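Local coordinates for activator of Hsp90 ATPase homologue 1/2-like C-terminal domain-containing protein (Staphylococcus saprophyticus subsp. saprophyticus, PDB 3Q6A) that is of unknown function but belongs to the AHA1 family, whose Bet v 1-like fold commonly encloses a hydrophobic pocket, and may bind a ligand or partner protein, at residues Met1-Lys6 / Thr92-Phe97; Met7-Pro12 / Thr88-Thr93; Pro12-Phe17 / Glu63-Ile68; Val16-Val21 / Ser35-Gln40. All coordinates share one frame; numbering follows the deposited sequence.

In the fold
Contacts 1 and 2 pair two strands of the antiparallel sheet; contacts 3 and 4 pack helix 13-21 on a turn and a loop of the same fold. Contacts 1 and 2 are successive parts of the pairing between strands 3-9 and 87-94, their centres about 15 Å apart, and they share T92 and T93. Contact 2 runs into contact 3 at P12; their centres lie about 9 Å apart, and V16 packs on V90 between them. Contacts 3 and 4 use overlapping parts of helix 13-21, sharing V16 and F17, with centres again about 9 Å apart, and I68 touches both W38 and F20. Contacts 1 and 4, about 21 Å apart between centres, lie on opposite sides of the chain's centre. No ligand site is identified.

Contact 1: Met1-Lys6 / Thr92-Phe97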
loop_
_atom_site.group_PDB
_atom_site.type_symbol
_atom_site.label_atom_id
_atom_site.label_comp_id
_atom_site.label_asym_id
_atom_site.label_seq_id
_atom_site.Cartn_x
_atom_site.Cartn_y
_atom_site.Cartn_z
HETATM N N MSE D 1 13.260 17.014 -2.170
HETATM C CA MSE D 1 12.079 16.117 -2.037
HETATM C C MSE D 1 12.233 15.135 -0.893
HETATM O O MSE D 1 13.246 14.447 -0.777
HETATM C CB MSE D 1 11.859 15.327 -3.332
HETATM C CG MSE D 1 10.688 15.800 -4.179
HETATM SE SE MSE D 1 8.957 15.298 -3.474
HETATM C CE MSE D 1 8.597 16.870 -2.405
ATOM N N ASP D 2 11.216 15.084 -0.043
ATOM C CA ASP D 2 11.193 14.161 1.074
ATOM C C ASP D 2 9.932 13.340 0.885
ATOM O O ASP D 2 8.849 13.891 0.712
ATOM C CB ASP D 2 11.140 14.921 2.400
ATOM C CG ASP D 2 12.477 15.527 2.778
ATOM O OD1 ASP D 2 13.200 15.983 1.867
ATOM O OD2 ASP D 2 12.802 15.557 3.984
ATOM N N ILE D 3 10.075 12.022 0.879
ATOM C CA ILE D 3 8.925 11.150 0.712
ATOM C C ILE D 3 8.351 10.883 2.095
ATOM O O ILE D 3 8.936 10.159 2.897
ATOM C CB ILE D 3 9.324 9.819 0.047
ATOM C CG1 ILE D 3 10.083 10.106 -1.252
ATOM C CG2 ILE D 3 8.087 8.984 -0.236
ATOM C CD1 ILE D 3 10.581 8.864 -1.966
ATOM N N ILE D 4 7.197 11.481 2.363
ATOM C CA ILE D 4 6.529 11.333 3.648
ATOM C C ILE D 4 5.231 10.545 3.474
ATOM O O ILE D 4 4.378 10.902 2.651
ATOM C CB ILE D 4 6.215 12.723 4.262
ATOM C CG1 ILE D 4 7.510 13.527 4.409
ATOM C CG2 ILE D 4 5.557 12.562 5.629
ATOM C CD1 ILE D 4 7.298 14.978 4.791
ATOM N N THR D 5 5.093 9.462 4.230
ATOM C CA THR D 5 3.896 8.640 4.156
ATOM C C THR D 5 3.296 8.450 5.547
ATOM O O THR D 5 4.014 8.232 6.514
ATOM C CB THR D 5 4.219 7.256 3.547
ATOM O OG1 THR D 5 4.936 7.443 2.321
ATOM C CG2 THR D 5 2.945 6.498 3.254
ATOM N N LYS D 6 1.976 8.542 5.645
ATOM C CA LYS D 6 1.308 8.377 6.932
ATOM C C LYS D 6 0.293 7.256 6.851
ATOM O O LYS D 6 -0.419 7.136 5.853
ATOM C CB LYS D 6 0.611 9.679 7.340
ATOM C CG LYS D 6 1.564 10.820 7.664
ATOM C CD LYS D 6 0.825 12.073 8.115
ATOM C CE LYS D 6 1.813 13.147 8.544
ATOM N NZ LYS D 6 1.143 14.392 9.017
ATOM N N THR D 92 6.323 7.756 7.994
ATOM C CA THR D 92 7.654 7.404 7.502
ATOM C C THR D 92 8.146 8.574 6.655
ATOM O O THR D 92 7.386 9.176 5.897
ATOM C CB THR D 92 7.652 6.102 6.641
ATOM O OG1 THR D 92 6.696 6.225 5.582
ATOM C CG2 THR D 92 7.321 4.884 7.490
ATOM N N THR D 93 9.421 8.913 6.811
ATOM C CA THR D 93 10.015 9.994 6.047
ATOM C C THR D 93 11.377 9.556 5.517
ATOM O O THR D 93 12.254 9.149 6.285
ATOM C CB THR D 93 10.217 11.261 6.901
ATOM O OG1 THR D 93 8.945 11.762 7.334
ATOM C CG2 THR D 93 10.913 12.333 6.084
ATOM N N GLU D 94 11.532 9.598 4.199
ATOM C CA GLU D 94 12.813 9.243 3.574
ATOM C C GLU D 94 13.201 10.518 2.842
ATOM O O GLU D 94 12.571 10.914 1.863
ATOM C CB GLU D 94 12.662 8.058 2.613
ATOM C CG GLU D 94 13.953 7.767 1.850
ATOM C CD GLU D 94 13.914 6.477 1.049
ATOM O OE1 GLU D 94 12.824 6.055 0.614
ATOM O OE2 GLU D 94 14.995 5.893 0.840
ATOM N N LYS D 95 14.246 11.162 3.344
ATOM C CA LYS D 95 14.674 12.450 2.843
ATOM C C LYS D 95 15.698 12.513 1.735
ATOM O O LYS D 95 16.439 11.561 1.487
ATOM C CB LYS D 95 15.208 13.281 4.012
ATOM C CG LYS D 95 14.291 13.291 5.214
ATOM C CD LYS D 95 14.927 14.019 6.383
ATOM C CE LYS D 95 13.955 14.112 7.548
ATOM N NZ LYS D 95 14.540 14.908 8.659
ATOM N N ASP D 96 15.716 13.691 1.114
ATOM C CA ASP D 96 16.632 14.075 0.052
ATOM C C ASP D 96 16.510 13.351 -1.283
ATOM O O ASP D 96 17.206 12.368 -1.543
ATOM C CB ASP D 96 18.068 13.999 0.583
ATOM C CG ASP D 96 18.230 14.710 1.929
ATOM O OD1 ASP D 96 17.741 15.852 2.071
ATOM O OD2 ASP D 96 18.850 14.126 2.845
ATOM N N PHE D 97 15.625 13.872 -2.129
ATOM C CA PHE D 97 15.384 13.329 -3.465
ATOM C C PHE D 97 15.224 14.478 -4.452
ATOM O O PHE D 97 14.939 15.606 -4.053
ATOM C CB PHE D 97 14.111 12.483 -3.475
ATOM C CG PHE D 97 14.259 11.154 -2.797
ATOM C CD1 PHE D 97 14.764 10.064 -3.488
ATOM C CD2 PHE D 97 13.886 10.991 -1.471
ATOM C CE1 PHE D 97 14.893 8.828 -2.873
ATOM C CE2 PHE D 97 14.011 9.759 -0.844
ATOM C CZ PHE D 97 14.518 8.672 -1.547
HETATM O O HOH W 1 7.643 7.496 3.189
#
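I3 and E94 form an antiparallel hydrogen-bonded pair: I3 N gives to E94 O at 2.9 Å, and E94 N returns a bond to I3 O. T5 and T92 repeat the pattern two residues on, while I4 faces T93 in the intervening non-hydrogen-bonded pair. The segments 3-6 and 92-94 run antiparallel, their directions 171° apart. Strand 3-9 is an outermost strand of the Bet v 1-like sheet within its chain.

The I3 side chain reaches toward F97. Its CB lies near E94 O; CG1 sits beside CD2 and CE2 of the ring; CD1 ends over one ring face, 4.0 Å from the F97 centroid and 20° off the normal, a CH-pi contact. CG1 is anti to the carbonyl carbon (chi1 -53°) and the chain then extends to CD1, which carries that methyl onto the ring. H75 stacks with the same ring.

Beyond the strand, M1 N donates to F97 O at 2.9 Å, with a weak return bond from F97 N to M1 O. OD2 of D2 meets the aliphatic part of K95, 3.0 Å from CG, while K95 NZ stays 5.0 Å away from that oxygen.

Beside T5, a water donates to I3 O and hydrogen-bonds T5 OG1, at 2.8 Å, and T92 OG1. T5 OG1 is also bonded to K109, and E94 OE1 to W112, both on helix 102-125. The buried polar tips on this face are thus held by water and helix side chains, whereas the D2-K95 approach is contact with methylenes, not a salt bridge.

Contact 2: Met7-Pro12 / Thr88-Thr93; sequences MQVDVP and TVVTTT
T88 is held through three of its polar atoms. Its N donates to V9 O at 2.9 Å, its carbonyl accepts from V9 N at 2.8 Å, and its hydroxyl donates to V11 O at 2.8 Å. The V9 N bond is nearly straight, 171° at the hydrogen. With OG1 beside the backbone N and anti to the carbonyl carbon (chi1 -57°), the hydroxyl reaches beyond the end of strand 3-9 to V11 O, the carbonyl just before P12. Two residues back along strand 3-9, M7 N donates to V90 O, and V90 N returns the bond to M7 O at 2.9 Å, straighter still at 175°. Between these doubly bonded pairs, Q8 and V89 form a non-hydrogen-bonded pair, with their CA atoms 4.5 Å apart.

This is the end of the first strand of the Bet v 1-like sheet, where the chain leaves 3-9 for helix 13-21. D10 centres an inverse gamma turn, closed by a weak bond from V11 N to V9 O, and P12 occupies the N-cap position of the helix. Helix 102-125 supplies further partners: K120 NZ donates to Q8 O, and D10 N donates to E124 OE2.

The apolar component is small. CG2 of V9 meets CG2 of V90 at 4.1 Å, the two side chains crossing at a slant on the face shared with M7 and T88. There V90 also packs on V16 of helix 13-21, while M7 touches L116 and, across the dimer, Y114 of the second subunit.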
loop_
_atom_site.group_PDB
_atom_site.type_symbol
_atom_site.label_atom_id
_atom_site.label_comp_id
_atom_site.label_asym_id
_atom_site.label_seq_id
_atom_site.Cartn_x
_atom_site.Cartn_y
_atom_site.Cartn_z
HETATM N N MSE D 7 0.243 6.423 7.888
HETATM C CA MSE D 7 -0.693 5.300 7.924
HETATM C C MSE D 7 -1.301 5.138 9.312
HETATM O O MSE D 7 -0.588 5.073 10.309
HETATM C CB MSE D 7 0.009 3.994 7.554
HETATM C CG MSE D 7 -0.921 2.771 7.534
HETATM SE SE MSE D 7 -2.102 2.782 6.141
HETATM C CE MSE D 7 -0.943 2.364 4.727
ATOM N N GLN D 8 -2.622 5.064 9.359
ATOM C CA GLN D 8 -3.331 4.869 10.616
ATOM C C GLN D 8 -3.362 3.383 10.923
ATOM O O GLN D 8 -3.631 2.566 10.040
ATOM C CB GLN D 8 -4.761 5.421 10.507
ATOM C CG GLN D 8 -5.691 4.922 11.604
ATOM C CD GLN D 8 -5.366 5.481 12.982
ATOM O OE1 GLN D 8 -5.580 4.808 13.990
ATOM N NE2 GLN D 8 -4.873 6.724 13.035
ATOM N N VAL D 9 -3.028 3.029 12.162
ATOM C CA VAL D 9 -3.053 1.645 12.614
ATOM C C VAL D 9 -3.833 1.652 13.933
ATOM O O VAL D 9 -3.452 2.335 14.885
ATOM C CB VAL D 9 -1.644 1.086 12.856
ATOM C CG1 VAL D 9 -1.747 -0.388 13.115
ATOM C CG2 VAL D 9 -0.739 1.359 11.636
ATOM N N ASP D 10 -4.913 0.876 13.982
ATOM C CA ASP D 10 -5.803 0.854 15.147
ATOM C C ASP D 10 -5.377 0.064 16.386
ATOM O O ASP D 10 -6.130 -0.778 16.897
ATOM C CB ASP D 10 -7.201 0.393 14.709
ATOM C CG ASP D 10 -7.818 1.298 13.647
ATOM O OD1 ASP D 10 -7.340 2.435 13.428
ATOM O OD2 ASP D 10 -8.820 0.876 13.027
ATOM N N VAL D 11 -4.160 0.331 16.861
ATOM C CA VAL D 11 -3.632 -0.307 18.069
ATOM C C VAL D 11 -2.813 0.754 18.786
ATOM O O VAL D 11 -2.477 1.768 18.194
ATOM C CB VAL D 11 -2.712 -1.517 17.771
ATOM C CG1 VAL D 11 -3.497 -2.629 17.106
ATOM C CG2 VAL D 11 -1.547 -1.087 16.913
ATOM N N PRO D 12 -2.507 0.546 20.082
ATOM C CA PRO D 12 -1.720 1.533 20.829
ATOM C C PRO D 12 -0.323 1.734 20.241
ATOM O O PRO D 12 0.270 0.812 19.691
ATOM C CB PRO D 12 -1.671 0.951 22.245
ATOM C CG PRO D 12 -2.949 0.173 22.332
ATOM C CD PRO D 12 -2.980 -0.522 20.974
ATOM N N THR D 88 -2.887 4.699 16.436
ATOM C CA THR D 88 -1.604 5.300 16.110
ATOM C C THR D 88 -1.502 5.763 14.660
ATOM O O THR D 88 -2.087 5.162 13.769
ATOM C CB THR D 88 -0.473 4.245 16.304
ATOM O OG1 THR D 88 -0.496 3.738 17.649
ATOM C CG2 THR D 88 0.916 4.859 15.982
ATOM N N VAL D 89 -0.766 6.839 14.430
ATOM C CA VAL D 89 -0.493 7.276 13.064
ATOM C C VAL D 89 1.010 7.119 12.911
ATOM O O VAL D 89 1.771 7.717 13.669
ATOM C CB VAL D 89 -0.852 8.740 12.818
ATOM C CG1 VAL D 89 -0.295 9.198 11.472
ATOM C CG2 VAL D 89 -2.386 8.897 12.836
ATOM N N VAL D 90 1.430 6.306 11.948
ATOM C CA VAL D 90 2.852 6.104 11.700
ATOM C C VAL D 90 3.234 7.023 10.547
ATOM O O VAL D 90 2.529 7.101 9.537
ATOM C CB VAL D 90 3.165 4.647 11.290
ATOM C CG1 VAL D 90 4.688 4.471 11.107
ATOM C CG2 VAL D 90 2.626 3.682 12.323
ATOM N N THR D 91 4.340 7.736 10.690
ATOM C CA THR D 91 4.770 8.623 9.639
ATOM C C THR D 91 6.171 8.242 9.224
ATOM O O THR D 91 7.099 8.366 10.019
ATOM C CB THR D 91 4.785 10.084 10.104
ATOM O OG1 THR D 91 3.486 10.440 10.592
ATOM C CG2 THR D 91 5.144 11.006 8.950
ATOM N N THR D 92 6.323 7.756 7.994
ATOM C CA THR D 92 7.654 7.404 7.502
ATOM C C THR D 92 8.146 8.574 6.655
ATOM O O THR D 92 7.386 9.176 5.897
ATOM C CB THR D 92 7.652 6.102 6.641
ATOM O OG1 THR D 92 6.696 6.225 5.582
ATOM C CG2 THR D 92 7.321 4.884 7.490
ATOM N N THR D 93 9.421 8.913 6.811
ATOM C CA THR D 93 10.015 9.994 6.047
ATOM C C THR D 93 11.377 9.556 5.517
ATOM O O THR D 93 12.254 9.149 6.285
ATOM C CB THR D 93 10.217 11.261 6.901
ATOM O OG1 THR D 93 8.945 11.762 7.334
ATOM C CG2 THR D 93 10.913 12.333 6.084
#

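Contact 3: Pro12-Phe17 / Glu63-Ile68; sequences PRETVF and EDNQLI
F17 presents one face of its ring to the backbone of N65, where helix 13-21 packs on the turn joining strands 53-63 and 67-72 of the Bet v 1-like sheet. The turn contains a classic beta bulge: Q66 N and L67 N both donate to E63 O, so that one carbonyl serves two successive amides.

Aromatic packing dominates. N65 N stands 3.1 Å above the F17 ring plane, over its centre, and D64 C lies over the rim of the same face. CG of F17 is anti to the backbone N (chi1 175°), which carries the ring toward the 63-68 turn, its face against N65. The side-chain amide of N65 is steeply inclined to that ring, their planes 70° apart. Farther along, CE1 of F17 meets CG1 of I68 at 3.9 Å, and I68 in turn packs against F81 and W38.

Polar groups meet mainly through carbon here. OD1 of N65 comes to 3.3 Å from E14 CA and also lies near the E14 side chain, whose carboxylate plane is turned 59° from the N65 amide. Q66 is steadied within its own turn: NE2 donates to E63 OE1 at 2.8 Å, and R61 forms a salt bridge with the other oxygen, OE2, of that carboxylate.

R13 bends at chi3 and lays its guanidinium beside the turn. N65 O is 3.0 Å from R13 NE, yet the angle is too poor for a hydrogen bond, because this oxygen sits 2.9 Å above the guanidinium plane, toward its rim.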
loop_
_atom_site.group_PDB
_atom_site.type_symbol
_atom_site.label_atom_id
_atom_site.label_comp_id
_atom_site.label_asym_id
_atom_site.label_seq_id
_atom_site.Cartn_x
_atom_site.Cartn_y
_atom_site.Cartn_z
ATOM N N PRO D 12 -2.507 0.546 20.082
ATOM C CA PRO D 12 -1.720 1.533 20.829
ATOM C C PRO D 12 -0.323 1.734 20.241
ATOM O O PRO D 12 0.270 0.812 19.691
ATOM C CB PRO D 12 -1.671 0.951 22.245
ATOM C CG PRO D 12 -2.949 0.173 22.332
ATOM C CD PRO D 12 -2.980 -0.522 20.974
ATOM N N ARG D 13 0.176 2.959 20.388
ATOM C CA ARG D 13 1.477 3.382 19.888
ATOM C C ARG D 13 2.622 2.463 20.299
ATOM O O ARG D 13 3.511 2.183 19.489
ATOM C CB ARG D 13 1.748 4.813 20.360
ATOM C CG ARG D 13 2.915 5.481 19.687
ATOM C CD ARG D 13 3.040 6.918 20.134
ATOM N NE ARG D 13 3.254 7.018 21.572
ATOM C CZ ARG D 13 3.699 8.112 22.182
ATOM N NH1 ARG D 13 3.980 9.201 21.476
ATOM N NH2 ARG D 13 3.859 8.117 23.497
ATOM N N GLU D 14 2.602 1.997 21.548
ATOM C CA GLU D 14 3.646 1.108 22.042
ATOM C C GLU D 14 3.690 -0.161 21.211
ATOM O O GLU D 14 4.763 -0.644 20.849
ATOM C CB GLU D 14 3.405 0.714 23.510
ATOM C CG GLU D 14 3.464 1.848 24.524
ATOM C CD GLU D 14 2.282 2.789 24.423
ATOM O OE1 GLU D 14 1.215 2.341 23.936
ATOM O OE2 GLU D 14 2.420 3.966 24.842
ATOM N N THR D 15 2.516 -0.699 20.901
ATOM C CA THR D 15 2.422 -1.926 20.131
ATOM C C THR D 15 2.975 -1.779 18.716
ATOM O O THR D 15 3.598 -2.699 18.195
ATOM C CB THR D 15 0.967 -2.413 20.029
ATOM O OG1 THR D 15 0.456 -2.663 21.343
ATOM C CG2 THR D 15 0.896 -3.701 19.212
ATOM N N VAL D 16 2.735 -0.630 18.099
ATOM C CA VAL D 16 3.233 -0.394 16.746
ATOM C C VAL D 16 4.759 -0.237 16.803
ATOM O O VAL D 16 5.477 -0.791 15.977
ATOM C CB VAL D 16 2.613 0.880 16.130
ATOM C CG1 VAL D 16 3.170 1.097 14.719
ATOM C CG2 VAL D 16 1.081 0.746 16.077
ATOM N N PHE D 17 5.244 0.516 17.787
ATOM C CA PHE D 17 6.680 0.733 17.960
ATOM C C PHE D 17 7.364 -0.619 18.112
ATOM O O PHE D 17 8.364 -0.900 17.448
ATOM C CB PHE D 17 6.940 1.595 19.205
ATOM C CG PHE D 17 8.408 1.772 19.540
ATOM C CD1 PHE D 17 9.167 2.765 18.920
ATOM C CD2 PHE D 17 9.023 0.937 20.468
ATOM C CE1 PHE D 17 10.529 2.922 19.227
ATOM C CE2 PHE D 17 10.377 1.083 20.780
ATOM C CZ PHE D 17 11.128 2.078 20.157
ATOM N N GLU D 63 13.586 7.117 20.149
ATOM C CA GLU D 63 12.776 7.690 21.218
ATOM C C GLU D 63 11.676 6.648 21.425
ATOM O O GLU D 63 10.808 6.466 20.566
ATOM C CB GLU D 63 12.200 9.036 20.774
ATOM C CG GLU D 63 13.231 10.149 20.714
ATOM C CD GLU D 63 12.710 11.405 20.038
ATOM O OE1 GLU D 63 11.555 11.800 20.306
ATOM O OE2 GLU D 63 13.458 12.006 19.240
ATOM N N ASP D 64 11.743 5.938 22.548
ATOM C CA ASP D 64 10.788 4.878 22.860
ATOM C C ASP D 64 9.362 5.225 22.460
ATOM O O ASP D 64 8.871 6.310 22.763
ATOM C CB ASP D 64 10.842 4.557 24.350
ATOM C CG ASP D 64 12.238 4.215 24.809
ATOM O OD1 ASP D 64 12.800 3.221 24.297
ATOM O OD2 ASP D 64 12.773 4.943 25.673
ATOM N N ASN D 65 8.737 4.300 21.737
ATOM C CA ASN D 65 7.362 4.438 21.261
ATOM C C ASN D 65 7.088 5.752 20.537
ATOM O O ASN D 65 5.942 6.209 20.499
ATOM C CB ASN D 65 6.395 4.301 22.439
ATOM C CG ASN D 65 6.696 3.094 23.289
ATOM O OD1 ASN D 65 6.690 1.960 22.811
ATOM N ND2 ASN D 65 6.965 3.330 24.571
ATOM N N GLN D 66 8.116 6.357 19.942
ATOM C CA GLN D 66 7.909 7.623 19.269
ATOM C C GLN D 66 8.788 7.907 18.053
ATOM O O GLN D 66 8.386 8.630 17.136
ATOM C CB GLN D 66 8.062 8.752 20.280
ATOM C CG GLN D 66 7.941 10.136 19.687
ATOM C CD GLN D 66 7.784 11.195 20.757
ATOM O OE1 GLN D 66 6.763 11.250 21.447
ATOM N NE2 GLN D 66 8.798 12.040 20.907
ATOM N N LEU D 67 9.996 7.360 18.039
ATOM C CA LEU D 67 10.860 7.623 16.905
ATOM C C LEU D 67 12.005 6.650 16.738
ATOM O O LEU D 67 12.599 6.178 17.710
ATOM C CB LEU D 67 11.395 9.055 16.990
ATOM C CG LEU D 67 12.433 9.515 15.967
ATOM C CD1 LEU D 67 12.404 11.027 15.877
ATOM C CD2 LEU D 67 13.819 9.030 16.372
ATOM N N ILE D 68 12.289 6.352 15.472
ATOM C CA ILE D 68 13.374 5.456 15.087
ATOM C C ILE D 68 14.030 6.175 13.924
ATOM O O ILE D 68 13.363 6.480 12.944
ATOM C CB ILE D 68 12.853 4.109 14.564
ATOM C CG1 ILE D 68 12.020 3.411 15.634
ATOM C CG2 ILE D 68 14.031 3.232 14.125
ATOM C CD1 ILE D 68 11.400 2.101 15.161
#

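Contact 4: Val16-Val21 / Ser35-Gln40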
loop_
_atom_site.group_PDB
_atom_site.type_symbol
_atom_site.label_atom_id
_atom_site.label_comp_id
_atom_site.label_asym_id
_atom_site.label_seq_id
_atom_site.Cartn_x
_atom_site.Cartn_y
_atom_site.Cartn_z
ATOM N N VAL D 16 2.735 -0.630 18.099
ATOM C CA VAL D 16 3.233 -0.394 16.746
ATOM C C VAL D 16 4.759 -0.237 16.803
ATOM O O VAL D 16 5.477 -0.791 15.977
ATOM C CB VAL D 16 2.613 0.880 16.130
ATOM C CG1 VAL D 16 3.170 1.097 14.719
ATOM C CG2 VAL D 16 1.081 0.746 16.077
ATOM N N PHE D 17 5.244 0.516 17.787
ATOM C CA PHE D 17 6.680 0.733 17.960
ATOM C C PHE D 17 7.364 -0.619 18.112
ATOM O O PHE D 17 8.364 -0.900 17.448
ATOM C CB PHE D 17 6.940 1.595 19.205
ATOM C CG PHE D 17 8.408 1.772 19.540
ATOM C CD1 PHE D 17 9.167 2.765 18.920
ATOM C CD2 PHE D 17 9.023 0.937 20.468
ATOM C CE1 PHE D 17 10.529 2.922 19.227
ATOM C CE2 PHE D 17 10.377 1.083 20.780
ATOM C CZ PHE D 17 11.128 2.078 20.157
ATOM N N GLU D 18 6.806 -1.465 18.975
ATOM C CA GLU D 18 7.359 -2.786 19.219
ATOM C C GLU D 18 7.404 -3.652 17.969
ATOM O O GLU D 18 8.292 -4.492 17.827
ATOM C CB GLU D 18 6.560 -3.517 20.299
ATOM C CG GLU D 18 6.795 -3.017 21.724
ATOM C CD GLU D 18 8.244 -3.178 22.194
ATOM O OE1 GLU D 18 8.780 -4.306 22.135
ATOM O OE2 GLU D 18 8.838 -2.171 22.624
ATOM N N ALA D 19 6.434 -3.462 17.073
ATOM C CA ALA D 19 6.375 -4.236 15.843
ATOM C C ALA D 19 7.652 -4.082 15.017
ATOM O O ALA D 19 8.073 -5.033 14.348
ATOM C CB ALA D 19 5.145 -3.813 15.010
ATOM N N PHE D 20 8.263 -2.904 15.068
ATOM C CA PHE D 20 9.496 -2.656 14.314
ATOM C C PHE D 20 10.755 -3.140 15.042
ATOM O O PHE D 20 11.535 -3.918 14.491
ATOM C CB PHE D 20 9.689 -1.156 14.017
ATOM C CG PHE D 20 8.752 -0.583 12.962
ATOM C CD1 PHE D 20 7.473 -0.122 13.301
ATOM C CD2 PHE D 20 9.177 -0.460 11.636
ATOM C CE1 PHE D 20 6.631 0.457 12.330
ATOM C CE2 PHE D 20 8.352 0.117 10.655
ATOM C CZ PHE D 20 7.073 0.578 11.004
ATOM N N VAL D 21 10.948 -2.681 16.281
ATOM C CA VAL D 21 12.152 -3.026 17.040
ATOM C C VAL D 21 12.294 -4.459 17.552
ATOM O O VAL D 21 13.412 -4.917 17.795
ATOM C CB VAL D 21 12.355 -2.069 18.254
ATOM C CG1 VAL D 21 12.326 -0.613 17.796
ATOM C CG2 VAL D 21 11.291 -2.321 19.316
ATOM N N SER D 35 18.742 -8.927 13.632
ATOM C CA SER D 35 19.794 -9.506 14.457
ATOM C C SER D 35 19.478 -9.318 15.941
ATOM O O SER D 35 19.663 -10.230 16.744
ATOM C CB SER D 35 21.144 -8.871 14.107
ATOM O OG SER D 35 21.123 -7.464 14.290
ATOM N N GLU D 36 18.994 -8.132 16.295
ATOM C CA GLU D 36 18.642 -7.832 17.678
ATOM C C GLU D 36 17.690 -6.641 17.726
ATOM O O GLU D 36 17.452 -5.987 16.707
ATOM C CB GLU D 36 19.901 -7.525 18.497
ATOM C CG GLU D 36 20.706 -6.336 17.995
ATOM C CD GLU D 36 21.869 -5.972 18.908
ATOM O OE1 GLU D 36 21.631 -5.661 20.096
ATOM O OE2 GLU D 36 23.026 -5.991 18.437
ATOM N N ARG D 37 17.151 -6.364 18.912
ATOM C CA ARG D 37 16.221 -5.260 19.097
ATOM C C ARG D 37 16.852 -3.944 18.660
ATOM O O ARG D 37 18.042 -3.704 18.867
ATOM C CB ARG D 37 15.787 -5.170 20.566
ATOM C CG ARG D 37 14.822 -4.029 20.866
ATOM C CD ARG D 37 14.588 -3.856 22.367
ATOM N NE ARG D 37 13.752 -2.690 22.660
ATOM C CZ ARG D 37 12.421 -2.702 22.724
ATOM N NH1 ARG D 37 11.744 -3.827 22.528
ATOM N NH2 ARG D 37 11.764 -1.578 22.967
ATOM N N TRP D 38 16.045 -3.088 18.054
ATOM C CA TRP D 38 16.526 -1.805 17.579
ATOM C C TRP D 38 16.813 -0.849 18.738
ATOM O O TRP D 38 15.901 -0.427 19.450
ATOM C CB TRP D 38 15.500 -1.199 16.618
ATOM C CG TRP D 38 15.295 -2.014 15.365
ATOM C CD1 TRP D 38 15.648 -3.320 15.162
ATOM C CD2 TRP D 38 14.686 -1.573 14.148
ATOM N NE1 TRP D 38 15.303 -3.716 13.892
ATOM C CE2 TRP D 38 14.709 -2.663 13.249
ATOM C CE3 TRP D 38 14.122 -0.362 13.728
ATOM C CZ2 TRP D 38 14.189 -2.575 11.952
ATOM C CZ3 TRP D 38 13.605 -0.276 12.435
ATOM C CH2 TRP D 38 13.645 -1.377 11.566
ATOM N N GLU D 39 18.089 -0.517 18.918
ATOM C CA GLU D 39 18.522 0.382 19.988
ATOM C C GLU D 39 19.384 1.524 19.449
ATOM O O GLU D 39 20.146 1.343 18.504
ATOM C CB GLU D 39 19.298 -0.408 21.035
ATOM N N GLN D 40 19.258 2.701 20.051
ATOM C CA GLN D 40 20.023 3.871 19.630
ATOM C C GLN D 40 21.535 3.634 19.698
ATOM O O GLN D 40 22.118 3.633 20.778
ATOM C CB GLN D 40 19.640 5.066 20.510
ATOM C CG GLN D 40 20.415 6.342 20.263
ATOM C CD GLN D 40 19.779 7.536 20.948
ATOM O OE1 GLN D 40 18.712 8.005 20.539
ATOM N NE2 GLN D 40 20.422 8.031 22.002
#
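W38 lays one face of its indole over the end of helix 13-21. F20 O stands 3.6 Å above the ring plane, and V21 CA makes a CH-pi contact, 4.0 Å from the centroid of the five-membered ring and 24° off its normal. The R37 guanidinium has V21 CG2 over one face, while the E18 carboxylate meets its edge. NH2 of R37 also comes to the edge of the F17 ring, near the ring's plane, 3.7 Å from CE2.

E18 and R37 form an end-on, bidentate salt bridge. NH1 donates to OE1 at 3.0 Å and NH2 to OE2 at 3.0 Å; each oxygen uses its syn lone pair, and the two planes are only 21° apart. R37 reaches the carboxylate because its chain is extended from CG to NE, with CG anti to the backbone N (chi1 179°).

The contact joins helix 13-21 of the Bet v 1-like fold to the loop between strands 33-34 and 43-48. Behind it W38 packs on I44, L46 and I68 of the sheet, and F20 turns toward F29, F81 and helix 102-125.

V21 joins the two side-chain clusters: CG1 touches W38 CB at 3.4 Å, while CG2 faces R37. Its carbonyl is used by the loop backbone, accepting from W38 N at 3.2 Å on an in-plane lone pair, with R37 CA making a CA-H...O contact to the same oxygen.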